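Local coordinates for protein 2,3-dihydroxybenzoate-AMP ligase (Bacillus subtilis, PDB 1MDB) that belongs to the AMP-binding enzymes of the ANL clan, with a large N-terminal and a small C-terminal domain, and holds adenosine monophosphate and 2,3-dihydroxy-benzoic acid, at residues Gly307-Ala312 and Ala441-Glu446; Ser363-Trp366 and Asp372-Pro375; Ile414-Leu417 and Ile423-Glu426. All coordinates share one frame; numbering follows the deposited sequence.

Contact 1 (Gly307-Ala312 and Ala441-Glu446); sequences GAKFSA and AAEEVE. With AMP (adenosine monophosphate), chain D; DBH (2,3-dihydroxy-benzoic acid), chain E.
Lys309 and Ser311 divide the carboxylate of Glu443 between them, one oxygen each, while the chain just before them lines the ligand pockets. At the start of the first segment, Gly307 borders both ligands: its CA is 3.4 Å from C15 of 2,3-dihydroxy-benzoic acid, and its carbonyl accepts a hydrogen bond from Lys519 NZ. Two residues on, Lys309 N sits 3.2 Å from N1 of adenosine monophosphate, which places the adenine ring beside the backbone here. The Lys309 side chain then leaves the nucleotide fully extended, with CG anti to the backbone N (chi1 -172°), and crosses Glu443 at about a right angle. Its NZ forms a salt bridge with Glu443 OE1 at 2.7 Å, arriving 71° out of the carboxylate plane, and it has a second acceptor in Val425 O. Glu443 belongs to the first turn of helix 442-449, so this is a domain-to-domain contact of the ANL fold, in which the C-terminal domain closes against the nucleotide side of the larger one. A bend at chi2 (-77°) of Glu443 turns the carboxylate toward the loop. Next along that loop, Ser311 OG donates to Glu443 OE2 at 2.8 Å and is received on the anti lone pair of that OE2, on the side away from OE1. Ser311 occupies the N-cap position of helix 312-315, yet its hydroxyl makes no capping bond. At Ala312 the backbone N instead donates to a water at 2.9 Å from that N, and the same water donates to Glu443 OE2 over 2.6 Å.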
ATOM      1  N   GLY A 307      -5.928   0.569  -3.310  1.00 24.55           N
ATOM      2  CA  GLY A 307      -4.635   0.509  -3.976  1.00 24.95           C
ATOM      3  C   GLY A 307      -4.853   0.890  -5.429  1.00 27.13           C
ATOM      4  O   GLY A 307      -3.979   1.468  -6.091  1.00 24.06           O
ATOM      5  N   ALA A 308      -6.045   0.547  -5.911  1.00 25.86           N
ATOM      6  CA  ALA A 308      -6.489   0.825  -7.270  1.00 29.91           C
ATOM      7  C   ALA A 308      -8.006   0.858  -7.189  1.00 28.80           C
ATOM      8  O   ALA A 308      -8.590   0.337  -6.244  1.00 28.57           O
ATOM      9  CB  ALA A 308      -6.033  -0.292  -8.234  1.00 29.97           C
ATOM     10  N   LYS A 309      -8.658   1.445  -8.178  1.00 30.70           N
ATOM     11  CA  LYS A 309     -10.112   1.515  -8.142  1.00 30.22           C
ATOM     12  C   LYS A 309     -10.815   0.160  -8.250  1.00 29.98           C
ATOM     13  O   LYS A 309     -10.571  -0.619  -9.169  1.00 29.25           O
ATOM     14  CB  LYS A 309     -10.609   2.438  -9.254  1.00 33.01           C
ATOM     15  CG  LYS A 309     -12.090   2.744  -9.192  1.00 33.80           C
ATOM     16  CD  LYS A 309     -12.476   3.723 -10.282  1.00 35.55           C
ATOM     17  CE  LYS A 309     -13.963   4.030 -10.238  1.00 36.00           C
ATOM     18  NZ  LYS A 309     -14.356   4.912 -11.363  1.00 37.34           N
ATOM     19  N   PHE A 310     -11.683  -0.129  -7.289  1.00 30.16           N
ATOM     20  CA  PHE A 310     -12.440  -1.369  -7.327  1.00 29.68           C
ATOM     21  C   PHE A 310     -13.716  -0.978  -8.069  1.00 31.47           C
ATOM     22  O   PHE A 310     -14.583  -0.293  -7.522  1.00 32.08           O
ATOM     23  CB  PHE A 310     -12.745  -1.855  -5.908  1.00 28.22           C
ATOM     24  CG  PHE A 310     -13.311  -3.243  -5.845  1.00 26.14           C
ATOM     25  CD1 PHE A 310     -12.871  -4.232  -6.718  1.00 26.96           C
ATOM     26  CD2 PHE A 310     -14.264  -3.572  -4.888  1.00 27.12           C
ATOM     27  CE1 PHE A 310     -13.368  -5.524  -6.643  1.00 23.66           C
ATOM     28  CE2 PHE A 310     -14.766  -4.858  -4.802  1.00 25.96           C
ATOM     29  CZ  PHE A 310     -14.318  -5.839  -5.683  1.00 27.26           C
ATOM     30  N   SER A 311     -13.801  -1.395  -9.326  1.00 30.67           N
ATOM     31  CA  SER A 311     -14.933  -1.076 -10.189  1.00 31.54           C
ATOM     32  C   SER A 311     -16.302  -1.428  -9.611  1.00 32.73           C
ATOM     33  O   SER A 311     -16.474  -2.453  -8.944  1.00 30.41           O
ATOM     34  CB  SER A 311     -14.747  -1.752 -11.548  1.00 32.33           C
ATOM     35  OG  SER A 311     -13.659  -1.163 -12.253  1.00 32.27           O
ATOM     36  N   ALA A 312     -17.271  -0.566  -9.902  1.00 32.24           N
ATOM     37  CA  ALA A 312     -18.640  -0.707  -9.422  1.00 32.22           C
ATOM     38  C   ALA A 312     -19.259  -2.077  -9.657  1.00 32.25           C
ATOM     39  O   ALA A 312     -19.870  -2.637  -8.750  1.00 33.25           O
ATOM     40  CB  ALA A 312     -19.519   0.383 -10.059  1.00 31.04           C
ATOM     41  N   ALA A 441     -11.439   7.078 -20.450  1.00 36.69           N
ATOM     42  CA  ALA A 441     -11.257   6.658 -19.070  1.00 35.26           C
ATOM     43  C   ALA A 441     -11.231   5.133 -19.108  1.00 34.13           C
ATOM     44  O   ALA A 441     -12.272   4.487 -19.225  1.00 34.36           O
ATOM     45  CB  ALA A 441     -12.420   7.160 -18.198  1.00 32.74           C
ATOM     46  N   ALA A 442     -10.032   4.564 -19.015  1.00 33.66           N
ATOM     47  CA  ALA A 442      -9.850   3.116 -19.061  1.00 32.38           C
ATOM     48  C   ALA A 442     -10.793   2.336 -18.141  1.00 30.04           C
ATOM     49  O   ALA A 442     -11.483   1.409 -18.575  1.00 30.72           O
ATOM     50  CB  ALA A 442      -8.392   2.767 -18.729  1.00 32.36           C
ATOM     51  N   GLU A 443     -10.823   2.724 -16.876  1.00 30.36           N
ATOM     52  CA  GLU A 443     -11.654   2.056 -15.873  1.00 32.00           C
ATOM     53  C   GLU A 443     -13.146   2.053 -16.229  1.00 31.28           C
ATOM     54  O   GLU A 443     -13.871   1.108 -15.903  1.00 31.09           O
ATOM     55  CB  GLU A 443     -11.408   2.708 -14.506  1.00 30.02           C
ATOM     56  CG  GLU A 443     -12.084   2.038 -13.314  1.00 34.07           C
ATOM     57  CD  GLU A 443     -13.570   2.351 -13.212  1.00 35.99           C
ATOM     58  OE1 GLU A 443     -13.978   3.458 -13.627  1.00 36.52           O
ATOM     59  OE2 GLU A 443     -14.328   1.497 -12.702  1.00 36.03           O
ATOM     60  N   GLU A 444     -13.605   3.103 -16.899  1.00 31.46           N
ATOM     61  CA  GLU A 444     -15.004   3.177 -17.299  1.00 30.14           C
ATOM     62  C   GLU A 444     -15.322   1.983 -18.205  1.00 30.13           C
ATOM     63  O   GLU A 444     -16.362   1.332 -18.058  1.00 31.12           O
ATOM     64  CB  GLU A 444     -15.276   4.494 -18.042  1.00 33.13           C
ATOM     65  CG  GLU A 444     -16.726   4.669 -18.482  1.00 33.50           C
ATOM     66  CD  GLU A 444     -16.938   5.861 -19.408  1.00 34.86           C
ATOM     67  OE1 GLU A 444     -18.041   5.973 -19.970  1.00 34.29           O
ATOM     68  OE2 GLU A 444     -16.020   6.687 -19.576  1.00 34.84           O
ATOM     69  N   VAL A 445     -14.410   1.690 -19.127  1.00 28.78           N
ATOM     70  CA  VAL A 445     -14.579   0.583 -20.062  1.00 27.83           C
ATOM     71  C   VAL A 445     -14.372  -0.771 -19.381  1.00 28.81           C
ATOM     72  O   VAL A 445     -15.075  -1.742 -19.674  1.00 28.03           O
ATOM     73  CB  VAL A 445     -13.586   0.702 -21.236  1.00 29.44           C
ATOM     74  CG1 VAL A 445     -13.841  -0.398 -22.242  1.00 30.55           C
ATOM     75  CG2 VAL A 445     -13.726   2.072 -21.899  1.00 29.65           C
ATOM     76  N   GLU A 446     -13.405  -0.842 -18.476  1.00 27.78           N
ATOM     77  CA  GLU A 446     -13.154  -2.092 -17.774  1.00 28.12           C
ATOM     78  C   GLU A 446     -14.407  -2.506 -16.978  1.00 28.96           C
ATOM     79  O   GLU A 446     -14.789  -3.681 -16.981  1.00 29.20           O
ATOM     80  CB  GLU A 446     -11.941  -1.931 -16.857  1.00 27.83           C
ATOM     81  CG  GLU A 446     -10.649  -1.565 -17.612  1.00 27.21           C
ATOM     82  CD  GLU A 446      -9.559  -1.056 -16.688  1.00 28.88           C
ATOM     83  OE1 GLU A 446      -8.497  -0.606 -17.180  1.00 25.90           O
ATOM     84  OE2 GLU A 446      -9.768  -1.115 -15.460  1.00 30.61           O
TER
HETATM   85  P   AMP D 600       0.672   3.773  -2.951  1.00 37.86           P
HETATM   86  O1P AMP D 600       1.604   4.706  -2.225  1.00 35.62           O
HETATM   87  O2P AMP D 600       1.335   2.577  -3.548  1.00 36.44           O
HETATM   88  O3P AMP D 600      -0.521   3.395  -2.112  1.00 36.15           O
HETATM   89  O5' AMP D 600       0.106   4.546  -4.299  1.00 33.19           O
HETATM   90  C5' AMP D 600      -0.914   5.584  -4.235  1.00 33.03           C
HETATM   91  C4' AMP D 600      -1.568   5.747  -5.614  1.00 35.40           C
HETATM   92  O4' AMP D 600      -2.228   4.520  -5.859  1.00 35.95           O
HETATM   93  C3' AMP D 600      -2.665   6.767  -5.695  1.00 35.82           C
HETATM   94  O3' AMP D 600      -2.159   8.080  -5.927  1.00 36.21           O
HETATM   95  C2' AMP D 600      -3.534   6.226  -6.823  1.00 36.88           C
HETATM   96  O2' AMP D 600      -3.056   6.658  -8.115  1.00 37.21           O
HETATM   97  C1' AMP D 600      -3.419   4.739  -6.601  1.00 36.67           C
HETATM   98  N9  AMP D 600      -4.802   4.269  -5.752  1.00 37.14           N
HETATM   99  C8  AMP D 600      -4.779   3.766  -4.496  1.00 37.97           C
HETATM  100  N7  AMP D 600      -5.999   3.442  -4.075  1.00 36.15           N
HETATM  101  C5  AMP D 600      -6.781   3.754  -5.093  1.00 35.27           C
HETATM  102  C6  AMP D 600      -8.160   3.581  -5.139  1.00 35.95           C
HETATM  103  N6  AMP D 600      -8.859   3.057  -4.133  1.00 35.39           N
HETATM  104  N1  AMP D 600      -8.775   3.975  -6.303  1.00 37.38           N
HETATM  105  C2  AMP D 600      -8.097   4.508  -7.359  1.00 37.39           C
HETATM  106  N3  AMP D 600      -6.767   4.666  -7.310  1.00 36.31           N
HETATM  107  C4  AMP D 600      -6.080   4.290  -6.174  1.00 36.69           C
HETATM  108  C21 DBH E 601      -1.592   2.888  -2.067  1.00 37.74           C
HETATM  109  O9  DBH E 601      -1.865   2.399  -3.284  1.00 41.58           O
HETATM  110  C18 DBH E 601      -2.561   2.847  -0.943  1.00 38.15           C
HETATM  111  C15 DBH E 601      -3.822   2.201  -1.115  1.00 36.66           C
HETATM  112  C12 DBH E 601      -4.761   2.171  -0.064  1.00 35.53           C
HETATM  113  C3  DBH E 601      -2.246   3.468   0.308  1.00 38.44           C
HETATM  114  O3  DBH E 601      -1.018   4.117   0.543  1.00 34.01           O
HETATM  115  C6  DBH E 601      -3.189   3.436   1.354  1.00 36.87           C
HETATM  116  C9  DBH E 601      -4.440   2.797   1.179  1.00 37.26           C
HETATM  117  O6  DBH E 601      -2.894   4.037   2.556  1.00 43.05           O
HETATM  118  O   HOH W   1     -16.624   1.724 -11.487  1.00 25.96           O

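Contact 2 (Ser363-Trp366 and Asp372-Pro375); sequences SRVW and DVKP
Val373 N donates to Val365 O, closing a single beta bridge between Trp366 and Asp372 at the edge of a four-stranded antiparallel sheet. The bond measures 2.9 Å between those two atoms and is nearly straight, with an angle of 174° at the hydrogen, and the donor lies in the carbonyl plane. Beside it the two valines meet through methyl groups, CG1 of Val365 lying 3.6 Å from CG1 of Val373. The Val373 methyl gets there because it stands between its own backbone N and carbonyl carbon (chi1 84°). The Asp372 carboxylate comes to the edge of the Trp366 indole, its plane almost perpendicular to the ring (86°); OD2 lies in the ring plane, 3.1 Å from NE1 of that tryptophan.

Further out, pairing within the beta sheet decides which backbone groups face outward. Arg364 and Trp366 pair through their backbones with Leu382 and His380 of strand 379-384, whereas Val365, between them, turns its N and O to the outer edge, where the returning loop takes the O directly and the N through a water. The Val365 side chain also packs on Val415 and Leu417 of strand 409-417, and Trp366 rests on Leu382 and Thr404. The water completes the edge: it accepts from Val365 N at 3.1 Å and donates to Asp372 OD2 at 2.8 Å.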
ATOM      1  N   SER A 363      -8.092  19.077   0.024  1.00 44.54           N
ATOM      2  CA  SER A 363      -8.094  18.529  -1.319  1.00 46.06           C
ATOM      3  C   SER A 363      -8.480  19.574  -2.359  1.00 47.21           C
ATOM      4  O   SER A 363      -9.363  20.402  -2.134  1.00 46.10           O
ATOM      5  CB  SER A 363      -9.063  17.345  -1.407  1.00 49.03           C
ATOM      6  OG  SER A 363      -8.554  16.214  -0.718  1.00 51.43           O
ATOM      7  N   ARG A 364      -7.804  19.536  -3.499  1.00 48.01           N
ATOM      8  CA  ARG A 364      -8.108  20.453  -4.581  1.00 48.91           C
ATOM      9  C   ARG A 364      -8.060  19.721  -5.911  1.00 48.38           C
ATOM     10  O   ARG A 364      -7.209  18.855  -6.127  1.00 45.22           O
ATOM     11  CB  ARG A 364      -7.148  21.645  -4.555  1.00 51.86           C
ATOM     12  CG  ARG A 364      -7.317  22.448  -3.273  1.00 57.05           C
ATOM     13  CD  ARG A 364      -6.690  23.826  -3.309  1.00 62.23           C
ATOM     14  NE  ARG A 364      -6.943  24.529  -2.051  1.00 65.72           N
ATOM     15  CZ  ARG A 364      -6.538  25.765  -1.781  1.00 67.41           C
ATOM     16  NH1 ARG A 364      -5.851  26.452  -2.684  1.00 69.11           N
ATOM     17  NH2 ARG A 364      -6.819  26.312  -0.605  1.00 68.84           N
ATOM     18  N   VAL A 365      -9.014  20.044  -6.781  1.00 46.87           N
ATOM     19  CA  VAL A 365      -9.105  19.438  -8.103  1.00 46.29           C
ATOM     20  C   VAL A 365      -8.819  20.512  -9.148  1.00 47.35           C
ATOM     21  O   VAL A 365      -9.677  21.348  -9.441  1.00 47.25           O
ATOM     22  CB  VAL A 365     -10.508  18.854  -8.351  1.00 45.17           C
ATOM     23  CG1 VAL A 365     -10.593  18.276  -9.743  1.00 43.61           C
ATOM     24  CG2 VAL A 365     -10.814  17.784  -7.319  1.00 44.85           C
ATOM     25  N   TRP A 366      -7.609  20.489  -9.699  1.00 46.39           N
ATOM     26  CA  TRP A 366      -7.206  21.469 -10.699  1.00 47.87           C
ATOM     27  C   TRP A 366      -7.264  20.961 -12.133  1.00 49.46           C
ATOM     28  O   TRP A 366      -7.371  19.763 -12.380  1.00 49.46           O
ATOM     29  CB  TRP A 366      -5.784  21.950 -10.424  1.00 46.96           C
ATOM     30  CG  TRP A 366      -5.650  22.861  -9.261  1.00 47.34           C
ATOM     31  CD1 TRP A 366      -6.657  23.406  -8.517  1.00 47.63           C
ATOM     32  CD2 TRP A 366      -4.430  23.369  -8.720  1.00 47.36           C
ATOM     33  NE1 TRP A 366      -6.136  24.223  -7.542  1.00 48.68           N
ATOM     34  CE2 TRP A 366      -4.770  24.218  -7.644  1.00 47.27           C
ATOM     35  CE3 TRP A 366      -3.077  23.187  -9.038  1.00 47.20           C
ATOM     36  CZ2 TRP A 366      -3.809  24.888  -6.889  1.00 47.09           C
ATOM     37  CZ3 TRP A 366      -2.121  23.852  -8.287  1.00 46.20           C
ATOM     38  CH2 TRP A 366      -2.492  24.692  -7.222  1.00 46.63           C
ATOM     39  N   ASP A 372      -8.419  25.910 -10.275  1.00 55.98           N
ATOM     40  CA  ASP A 372      -9.456  25.085  -9.669  1.00 56.27           C
ATOM     41  C   ASP A 372     -10.550  24.821 -10.691  1.00 56.60           C
ATOM     42  O   ASP A 372     -11.068  25.742 -11.316  1.00 56.14           O
ATOM     43  CB  ASP A 372     -10.054  25.767  -8.435  1.00 56.09           C
ATOM     44  CG  ASP A 372      -9.130  25.708  -7.231  1.00 57.30           C
ATOM     45  OD1 ASP A 372      -8.446  26.717  -6.944  1.00 56.34           O
ATOM     46  OD2 ASP A 372      -9.082  24.644  -6.574  1.00 56.75           O
ATOM     47  N   VAL A 373     -10.888  23.553 -10.871  1.00 57.65           N
ATOM     48  CA  VAL A 373     -11.923  23.194 -11.822  1.00 58.79           C
ATOM     49  C   VAL A 373     -13.268  23.568 -11.198  1.00 59.31           C
ATOM     50  O   VAL A 373     -13.358  23.790  -9.993  1.00 59.57           O
ATOM     51  CB  VAL A 373     -11.882  21.676 -12.144  1.00 58.51           C
ATOM     52  CG1 VAL A 373     -12.637  20.886 -11.087  1.00 57.53           C
ATOM     53  CG2 VAL A 373     -12.442  21.427 -13.528  1.00 59.62           C
ATOM     54  N   LYS A 374     -14.306  23.654 -12.019  1.00 59.93           N
ATOM     55  CA  LYS A 374     -15.625  24.005 -11.518  1.00 60.75           C
ATOM     56  C   LYS A 374     -16.159  22.856 -10.668  1.00 59.45           C
ATOM     57  O   LYS A 374     -15.784  21.706 -10.871  1.00 60.29           O
ATOM     58  CB  LYS A 374     -16.560  24.296 -12.695  1.00 62.68           C
ATOM     59  CG  LYS A 374     -16.018  25.374 -13.626  1.00 64.99           C
ATOM     60  CD  LYS A 374     -16.972  25.680 -14.771  1.00 67.42           C
ATOM     61  CE  LYS A 374     -16.397  26.756 -15.689  1.00 69.09           C
ATOM     62  NZ  LYS A 374     -17.306  27.084 -16.830  1.00 70.11           N
ATOM     63  N   PRO A 375     -17.033  23.156  -9.694  1.00 58.62           N
ATOM     64  CA  PRO A 375     -17.610  22.136  -8.814  1.00 56.36           C
ATOM     65  C   PRO A 375     -18.088  20.879  -9.530  1.00 54.43           C
ATOM     66  O   PRO A 375     -18.781  20.954 -10.542  1.00 54.08           O
ATOM     67  CB  PRO A 375     -18.751  22.882  -8.134  1.00 57.04           C
ATOM     68  CG  PRO A 375     -18.178  24.245  -7.976  1.00 58.48           C
ATOM     69  CD  PRO A 375     -17.536  24.493  -9.335  1.00 58.84           C
TER
HETATM   70  O   HOH W   2     -10.758  22.507  -5.929  1.00 35.30           O

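Contact 3 (Ile414-Leu417 and Ile423-Glu426); sequences IVRL and IVVE
Val415 and Ile423 press together on the closely packed face of a beta hairpin, with CB of Val415 only 3.7 Å from CG2 of Ile423. On the same face Val415 CG1 meets Val425 CG2 at 3.9 Å, and Leu417 lies alongside Ile423, pointing the same way, its CD2 3.9 Å from CG1 of that isoleucine. This apolar layer is covered by another part of the fold: Phe330 of strand 325-331 packs on Ile423 and Val425. Val425 also touches adenosine monophosphate.

The other face, carrying Arg416 and Val424, is the solvent side. Arg416 sends its chain out alongside Val424, extended from CG to NE, and lays one guanidinium face over the valine. The approach is off-centre, toward the rim, with NH1 3.5 Å from Val424 CG1. A bound sulfate ion, probably from the crystallisation liquor, lies about 4 Å from this side chain.

The backbones hold both faces in register. Arg416 and Val424 form a hydrogen-bonded pair, but unevenly: Val424 N to Arg416 O is almost straight (179°), while Arg416 N reaches Val424 O from above the carbonyl plane. Glu426 N adds a bond to Ile414 O at 2.9 Å. Three main-chain bonds thus satisfy polar groups between the strands, and the valine takes up a face of the guanidinium and none of its N-H bonds, which is consistent with an anion nearby.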
ATOM      1  N   ILE A 414      -6.552  11.540 -11.510  1.00 29.91           N
ATOM      2  CA  ILE A 414      -7.571  12.380 -12.113  1.00 31.04           C
ATOM      3  C   ILE A 414      -8.852  11.965 -11.390  1.00 33.11           C
ATOM      4  O   ILE A 414      -9.248  10.792 -11.424  1.00 33.00           O
ATOM      5  CB  ILE A 414      -7.732  12.119 -13.630  1.00 30.98           C
ATOM      6  CG1 ILE A 414      -6.412  12.387 -14.363  1.00 31.32           C
ATOM      7  CG2 ILE A 414      -8.820  13.022 -14.193  1.00 29.49           C
ATOM      8  CD1 ILE A 414      -5.782  13.742 -14.067  1.00 33.37           C
ATOM      9  N   VAL A 415      -9.493  12.923 -10.726  1.00 33.58           N
ATOM     10  CA  VAL A 415     -10.707  12.632  -9.967  1.00 34.01           C
ATOM     11  C   VAL A 415     -11.728  13.765 -10.066  1.00 36.71           C
ATOM     12  O   VAL A 415     -11.463  14.816 -10.654  1.00 36.58           O
ATOM     13  CB  VAL A 415     -10.377  12.447  -8.467  1.00 32.64           C
ATOM     14  CG1 VAL A 415      -9.157  11.541  -8.295  1.00 28.09           C
ATOM     15  CG2 VAL A 415     -10.100  13.807  -7.826  1.00 31.29           C
ATOM     16  N   ARG A 416     -12.896  13.534  -9.481  1.00 38.33           N
ATOM     17  CA  ARG A 416     -13.954  14.533  -9.431  1.00 40.02           C
ATOM     18  C   ARG A 416     -14.460  14.451  -7.995  1.00 40.93           C
ATOM     19  O   ARG A 416     -14.307  13.415  -7.345  1.00 39.91           O
ATOM     20  CB  ARG A 416     -15.079  14.205 -10.420  1.00 40.94           C
ATOM     21  CG  ARG A 416     -16.188  13.326  -9.863  1.00 41.77           C
ATOM     22  CD  ARG A 416     -17.188  12.942 -10.939  1.00 43.86           C
ATOM     23  NE  ARG A 416     -18.357  12.281 -10.370  1.00 47.90           N
ATOM     24  CZ  ARG A 416     -18.774  11.068 -10.715  1.00 47.87           C
ATOM     25  NH1 ARG A 416     -18.114  10.377 -11.635  1.00 48.12           N
ATOM     26  NH2 ARG A 416     -19.846  10.543 -10.133  1.00 45.51           N
ATOM     27  N   LEU A 417     -15.043  15.532  -7.491  1.00 41.20           N
ATOM     28  CA  LEU A 417     -15.539  15.540  -6.122  1.00 42.73           C
ATOM     29  C   LEU A 417     -17.049  15.447  -6.058  1.00 44.16           C
ATOM     30  O   LEU A 417     -17.757  16.007  -6.896  1.00 44.26           O
ATOM     31  CB  LEU A 417     -15.086  16.805  -5.392  1.00 43.14           C
ATOM     32  CG  LEU A 417     -13.589  17.034  -5.179  1.00 43.45           C
ATOM     33  CD1 LEU A 417     -13.386  18.369  -4.480  1.00 42.97           C
ATOM     34  CD2 LEU A 417     -12.993  15.896  -4.351  1.00 44.66           C
ATOM     35  N   ILE A 423     -14.640  11.230  -3.148  1.00 38.52           N
ATOM     36  CA  ILE A 423     -13.815  11.230  -4.344  1.00 36.28           C
ATOM     37  C   ILE A 423     -14.159  10.054  -5.246  1.00 35.54           C
ATOM     38  O   ILE A 423     -14.232   8.902  -4.807  1.00 34.16           O
ATOM     39  CB  ILE A 423     -12.317  11.158  -3.973  1.00 37.41           C
ATOM     40  CG1 ILE A 423     -11.941  12.368  -3.116  1.00 36.82           C
ATOM     41  CG2 ILE A 423     -11.458  11.103  -5.235  1.00 38.92           C
ATOM     42  CD1 ILE A 423     -10.506  12.365  -2.623  1.00 36.64           C
ATOM     43  N   VAL A 424     -14.404  10.367  -6.510  1.00 33.94           N
ATOM     44  CA  VAL A 424     -14.705   9.362  -7.504  1.00 34.98           C
ATOM     45  C   VAL A 424     -13.511   9.427  -8.446  1.00 36.62           C
ATOM     46  O   VAL A 424     -13.407  10.332  -9.272  1.00 37.18           O
ATOM     47  CB  VAL A 424     -15.992   9.686  -8.266  1.00 35.31           C
ATOM     48  CG1 VAL A 424     -16.262   8.602  -9.304  1.00 36.74           C
ATOM     49  CG2 VAL A 424     -17.159   9.781  -7.286  1.00 35.84           C
ATOM     50  N   VAL A 425     -12.596   8.477  -8.282  1.00 35.69           N
ATOM     51  CA  VAL A 425     -11.384   8.410  -9.085  1.00 34.47           C
ATOM     52  C   VAL A 425     -11.648   7.881 -10.489  1.00 34.66           C
ATOM     53  O   VAL A 425     -12.397   6.919 -10.673  1.00 34.16           O
ATOM     54  CB  VAL A 425     -10.329   7.504  -8.395  1.00 35.17           C
ATOM     55  CG1 VAL A 425      -9.032   7.463  -9.215  1.00 35.14           C
ATOM     56  CG2 VAL A 425     -10.046   8.027  -6.997  1.00 32.99           C
ATOM     57  N   GLU A 426     -11.047   8.537 -11.478  1.00 34.13           N
ATOM     58  CA  GLU A 426     -11.169   8.119 -12.872  1.00 35.63           C
ATOM     59  C   GLU A 426     -10.047   7.121 -13.102  1.00 33.47           C
ATOM     60  O   GLU A 426     -10.260   6.032 -13.623  1.00 33.72           O
ATOM     61  CB  GLU A 426     -10.965   9.304 -13.834  1.00 37.19           C
ATOM     62  CG  GLU A 426     -10.946   8.894 -15.317  1.00 37.58           C
ATOM     63  CD  GLU A 426     -10.454  10.002 -16.251  1.00 41.27           C
ATOM     64  OE1 GLU A 426      -9.226  10.135 -16.439  1.00 41.84           O
ATOM     65  OE2 GLU A 426     -11.296  10.741 -16.797  1.00 41.22           O
TER

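In the fold
Along the chain, contact 2 closes before contact 3 opens, and both are nested in the loop that contact 1 closes. Contacts 2 and 3 reach the same antiparallel sheet, in the order 362-366, 379-384, 409-417, 423-428: contact 2 at the edge strand 362-366, contact 3 between the last two strands. Their centres are about 10 Å apart, and they meet through Val365. The centre of contact 1 lies about 11 Å from that of contact 3 and about 21 Å from that of contact 2. It touches contact 3 through Lys309 and where Glu443 and Ala441 pack on Glu426. The hairpin of strands 409-417 and 423-428 thus lies between the 362-366 edge and the domain interface beside the nucleotide.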